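Local coordinates for putative prolyl-tRNA synthetase (Leishmania major, PDB 5XIL), which probably catalyses the ATP-dependent joining of L-proline to tRNA(Pro), the part present here comprising the class II catalytic core, the anticodon-binding domain and the C-terminal zinc domain, at residues 196-201 with 208-213; 229-234 with 259-264. One frame throughout, in Å; residues are numbered along the deposited sequence.

Interaction 1 of 2, residues 196-201 with 208-213; sequences RGRKTE and GDYTTT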
# COMPACT_ATOMS: atom_id res chain seq x y z
N ARG A 196 -13.80 -1.32 -23.14
CA ARG A 196 -13.88 0.09 -22.69
C ARG A 196 -15.09 0.69 -23.33
O ARG A 196 -15.25 0.59 -24.55
CB ARG A 196 -12.64 0.84 -23.17
CG ARG A 196 -11.31 0.36 -22.61
CD ARG A 196 -10.20 0.74 -23.58
NE ARG A 196 -8.84 0.47 -23.11
CZ ARG A 196 -8.24 -0.69 -23.12
NH1 ARG A 196 -8.86 -1.75 -23.54
NH2 ARG A 196 -6.95 -0.75 -22.77
N GLY A 197 -15.91 1.39 -22.55
CA GLY A 197 -17.08 2.07 -23.14
C GLY A 197 -17.73 3.03 -22.17
O GLY A 197 -17.19 3.33 -21.10
N ARG A 198 -18.87 3.57 -22.59
CA ARG A 198 -19.62 4.50 -21.80
C ARG A 198 -20.95 3.88 -21.40
O ARG A 198 -21.64 3.22 -22.20
CB ARG A 198 -19.91 5.77 -22.62
CG ARG A 198 -20.42 6.92 -21.79
CD ARG A 198 -20.85 8.14 -22.61
NE ARG A 198 -21.56 7.85 -23.85
CZ ARG A 198 -21.02 7.86 -25.07
NH1 ARG A 198 -19.71 8.08 -25.25
NH2 ARG A 198 -21.79 7.59 -26.13
N LYS A 199 -21.34 4.10 -20.16
CA LYS A 199 -22.60 3.62 -19.73
C LYS A 199 -23.73 4.41 -20.43
O LYS A 199 -23.55 5.59 -20.80
CB LYS A 199 -22.77 3.71 -18.23
CG LYS A 199 -21.85 2.83 -17.41
CD LYS A 199 -22.21 1.37 -17.53
CE LYS A 199 -21.66 0.63 -16.32
NZ LYS A 199 -21.87 -0.83 -16.46
N THR A 200 -24.84 3.74 -20.69
CA THR A 200 -26.06 4.51 -21.10
C THR A 200 -26.50 5.46 -20.00
O THR A 200 -26.17 5.32 -18.78
CB THR A 200 -27.24 3.57 -21.44
OG1 THR A 200 -27.65 2.89 -20.25
CG2 THR A 200 -26.85 2.58 -22.52
N GLU A 201 -27.36 6.41 -20.38
CA GLU A 201 -28.03 7.27 -19.37
C GLU A 201 -28.64 6.49 -18.24
O GLU A 201 -28.50 6.84 -17.05
CB GLU A 201 -29.10 8.16 -20.04
CG GLU A 201 -28.55 9.35 -20.76
CD GLU A 201 -27.91 10.38 -19.84
OE1 GLU A 201 -28.45 10.74 -18.78
OE2 GLU A 201 -26.84 10.87 -20.22
N GLY A 208 -23.95 11.87 -11.57
CA GLY A 208 -22.99 12.42 -12.51
C GLY A 208 -23.55 12.73 -13.88
O GLY A 208 -24.73 12.53 -14.13
N ASP A 209 -22.70 13.24 -14.76
CA ASP A 209 -23.08 13.50 -16.12
C ASP A 209 -22.89 12.23 -17.00
O ASP A 209 -23.75 11.93 -17.82
CB ASP A 209 -22.29 14.63 -16.71
CG ASP A 209 -22.82 16.02 -16.24
OD1 ASP A 209 -23.94 16.07 -15.70
OD2 ASP A 209 -22.10 16.99 -16.41
N TYR A 210 -21.77 11.49 -16.87
CA TYR A 210 -21.63 10.25 -17.63
C TYR A 210 -20.64 9.36 -16.90
O TYR A 210 -19.85 9.84 -16.11
CB TYR A 210 -21.25 10.44 -19.12
CG TYR A 210 -19.92 11.11 -19.40
CD1 TYR A 210 -18.72 10.39 -19.44
CD2 TYR A 210 -19.85 12.50 -19.55
CE1 TYR A 210 -17.53 11.03 -19.68
CE2 TYR A 210 -18.67 13.13 -19.83
CZ TYR A 210 -17.51 12.42 -19.85
OH TYR A 210 -16.30 13.03 -20.06
N THR A 211 -20.77 8.07 -17.13
CA THR A 211 -19.96 7.05 -16.48
C THR A 211 -19.26 6.24 -17.60
O THR A 211 -19.86 5.87 -18.60
CB THR A 211 -20.76 6.16 -15.56
OG1 THR A 211 -21.21 6.86 -14.41
CG2 THR A 211 -19.89 5.00 -15.12
N THR A 212 -17.95 6.08 -17.46
CA THR A 212 -17.18 5.22 -18.35
C THR A 212 -16.81 3.95 -17.57
O THR A 212 -16.72 3.95 -16.32
CB THR A 212 -15.91 5.89 -18.94
OG1 THR A 212 -14.93 6.10 -17.90
CG2 THR A 212 -16.19 7.14 -19.61
N THR A 213 -16.60 2.86 -18.29
CA THR A 213 -16.50 1.54 -17.66
C THR A 213 -15.59 0.60 -18.48
O THR A 213 -15.35 0.81 -19.69
CB THR A 213 -17.92 0.94 -17.56
OG1 THR A 213 -17.92 -0.31 -16.87
CG2 THR A 213 -18.53 0.72 -18.93
O HOH W 1 -23.03 7.61 -18.98
O HOH W 2 -24.71 9.71 -19.51
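Gly197 and Thr213 form the hydrogen-bonded pair that closes the tight end of this antiparallel contact, where the strand axes run 165° apart. Gly197 N gives its hydrogen to Thr213 O at 3.0 Å, and Thr213 N returns one to Gly197 O at 2.9 Å. A third rung, Lys199 N to Thr211 O at 2.8 Å, continues the ladder just past the end of strand 195-198. Beside these bonds Lys199 lies alongside Thr211 and then crosses Thr213: its CG sits 3.7 Å from Thr211 CG2, and the bend at chi2 (-71°) turns the chain so that it meets Thr213 at about a right angle, CE 3.9 Å from Thr213 OG1. The ammonium goes on to a salt bridge with Glu215, which also takes a hydrogen bond from Thr213. On the face of Arg198 and Thr212 the two segments touch more thinly, Thr212 being buried instead against Val175 and Leu179 of helix 168-189. Arg198 rests CG 3.4 Å from Thr211 O, while its CD passes 4.2 Å from Tyr210 CB.

Toward Glu201 the backbones part and water takes over. One water donates to Lys199 O and accepts from Thr211 N, standing in for a direct rung. A second, between the Glu201 carboxylate and Asp209 O, is doubtful, because Glu201 has two conformers. The chemistry thus implies a hairpin held directly by backbone hydrogen bonds and by the packing of lysine methylenes at its buried end, and through solvent where it opens toward its connecting loop.

Interaction 2 of 2, residues 229-234 with 259-264; sequences TSHNLG and QNSWGL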
# COMPACT_ATOMS: atom_id res chain seq x y z
N THR A 229 -15.16 1.57 -12.86
CA THR A 229 -15.82 2.71 -13.48
C THR A 229 -15.10 3.98 -13.13
O THR A 229 -14.51 4.16 -12.03
CB THR A 229 -17.36 2.84 -13.13
OG1 THR A 229 -17.47 2.83 -11.73
CG2 THR A 229 -18.24 1.65 -13.67
N SER A 230 -15.22 4.92 -14.07
CA SER A 230 -14.70 6.26 -13.92
C SER A 230 -15.79 7.27 -14.36
O SER A 230 -16.22 7.21 -15.53
CB SER A 230 -13.44 6.42 -14.80
OG SER A 230 -12.83 7.72 -14.66
N HIS A 231 -16.19 8.18 -13.43
CA HIS A 231 -17.41 8.98 -13.61
C HIS A 231 -16.99 10.46 -13.87
O HIS A 231 -16.18 10.98 -13.14
CB HIS A 231 -18.24 8.96 -12.33
CG HIS A 231 -18.50 7.60 -11.82
ND1 HIS A 231 -19.29 6.72 -12.49
CD2 HIS A 231 -18.10 6.98 -10.69
CE1 HIS A 231 -19.37 5.60 -11.80
NE2 HIS A 231 -18.64 5.73 -10.71
N ASN A 232 -17.55 11.10 -14.89
CA ASN A 232 -17.53 12.53 -15.03
C ASN A 232 -18.77 13.09 -14.32
O ASN A 232 -19.91 12.86 -14.76
CB ASN A 232 -17.49 12.88 -16.49
CG ASN A 232 -17.22 14.35 -16.68
OD1 ASN A 232 -17.67 15.12 -15.89
ND2 ASN A 232 -16.50 14.72 -17.73
N LEU A 233 -18.56 13.73 -13.16
CA LEU A 233 -19.62 14.21 -12.34
C LEU A 233 -20.04 15.64 -12.77
O LEU A 233 -20.93 16.15 -12.18
CB LEU A 233 -19.25 14.24 -10.85
CG LEU A 233 -18.64 12.94 -10.31
CD1 LEU A 233 -18.18 13.04 -8.91
CD2 LEU A 233 -19.68 11.85 -10.48
N GLY A 234 -19.44 16.20 -13.79
CA GLY A 234 -19.61 17.62 -14.16
C GLY A 234 -19.58 18.60 -13.00
O GLY A 234 -18.77 18.50 -12.07
N GLN A 259 -15.87 17.99 -11.54
CA GLN A 259 -15.44 16.90 -10.70
C GLN A 259 -15.59 15.53 -11.39
O GLN A 259 -16.39 15.31 -12.30
CB GLN A 259 -16.25 16.92 -9.39
CG GLN A 259 -15.82 18.04 -8.47
CD GLN A 259 -16.65 18.12 -7.24
OE1 GLN A 259 -17.59 18.92 -7.14
NE2 GLN A 259 -16.36 17.24 -6.31
N ASN A 260 -14.74 14.62 -10.94
CA ASN A 260 -14.85 13.23 -11.30
C ASN A 260 -14.59 12.36 -10.09
O ASN A 260 -14.12 12.82 -9.04
CB ASN A 260 -13.91 12.89 -12.47
CG ASN A 260 -12.40 13.01 -12.11
OD1 ASN A 260 -11.95 12.61 -11.05
ND2 ASN A 260 -11.64 13.56 -13.03
N SER A 261 -14.98 11.10 -10.22
CA SER A 261 -14.70 10.11 -9.24
C SER A 261 -14.55 8.76 -9.93
O SER A 261 -15.02 8.56 -11.01
CB SER A 261 -15.70 10.07 -8.08
OG SER A 261 -16.90 9.55 -8.51
N TRP A 262 -13.86 7.86 -9.26
CA TRP A 262 -13.45 6.64 -9.91
C TRP A 262 -13.05 5.65 -8.88
O TRP A 262 -12.47 6.05 -7.90
CB TRP A 262 -12.34 6.95 -10.93
CG TRP A 262 -11.38 8.09 -10.58
CD1 TRP A 262 -11.57 9.43 -10.85
CD2 TRP A 262 -10.13 8.02 -9.92
NE1 TRP A 262 -10.56 10.17 -10.37
CE2 TRP A 262 -9.63 9.35 -9.84
CE3 TRP A 262 -9.31 6.96 -9.49
CZ2 TRP A 262 -8.38 9.65 -9.31
CZ3 TRP A 262 -8.09 7.28 -8.93
CH2 TRP A 262 -7.63 8.62 -8.86
N GLY A 263 -13.42 4.37 -9.05
CA GLY A 263 -13.05 3.35 -8.13
C GLY A 263 -12.80 1.99 -8.80
O GLY A 263 -13.41 1.67 -9.81
N LEU A 264 -11.97 1.19 -8.15
CA LEU A 264 -11.68 -0.20 -8.55
C LEU A 264 -11.48 -0.99 -7.25
O LEU A 264 -10.80 -0.49 -6.32
CB LEU A 264 -10.41 -0.24 -9.40
CG LEU A 264 -9.94 -1.61 -9.89
CD1 LEU A 264 -9.34 -1.50 -11.27
CD2 LEU A 264 -8.88 -2.17 -8.93
O HOH W 3 -16.09 1.67 -9.63
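His231 lies against Ser261 on one face of two antiparallel strands, while Ser230, Asn260 and Trp262 occupy the other. His231 CG stands anti to its carbonyl carbon (chi1 -52°), which brings the imidazole beside its neighbour: CD2 is 3.6 Å from Ser261 OG, and Ser261 O approaches the ring obliquely. In the backbone, His231 N meets that same carbonyl oxygen at 2.7 Å, almost straight along the C=O axis, whereas the return bond from Ser261 N to His231 O is longer, 3.2 Å. The ring nitrogen ND1 turns to strand 210-218, where Thr211 is its partner. Leu233 fills the same face, its CD1 reaching 3.7 Å from Ser261 OG, against Tyr116 of helix 111-122.

Across the sheet, Ser230 OG abuts Trp262 CB at 3.8 Å before bonding to Val175 O. The indole extends away from strand 223-234 toward helix 168-189, and Asn260 CG lies at its edge, in plane; the bond from Trp262 NE1 to Asn260 OD1 is weak, bent to 130°.

Near Gln259, Asn232 OD1 accepts from Gly234 N at 3.0 Å, an Asx turn, and Leu233 and Gly234 both face Gln259, a classic beta bulge. A ladder with a bulge at Leu233 and Gly234, packed between two helices, is consistent with the central antiparallel sheet of the class II synthetase core.

Strands 210-218 and 223-234 are neighbours in the sheet, and through them interaction 1 touches interaction 2, their centres about 9 Å apart. The join is polar: Asp209 N lies 2.8 Å from Asn232 O, a probable hydrogen bond, and Tyr210 shares this junction, since it and Asp209 both face Asn232 in a classic beta bulge. Helix 168-189 packs on both contacts, and helix 111-122 adds cover to interaction 2. Interaction 2 is the buried one, a direct backbone ladder dressed with serine, asparagine, leucine and indole groups. Interaction 1 is only partly buried; its 196-201 side meets strand 475-480, and its chemistry shifts to a charged lysine and a water-mediated edge.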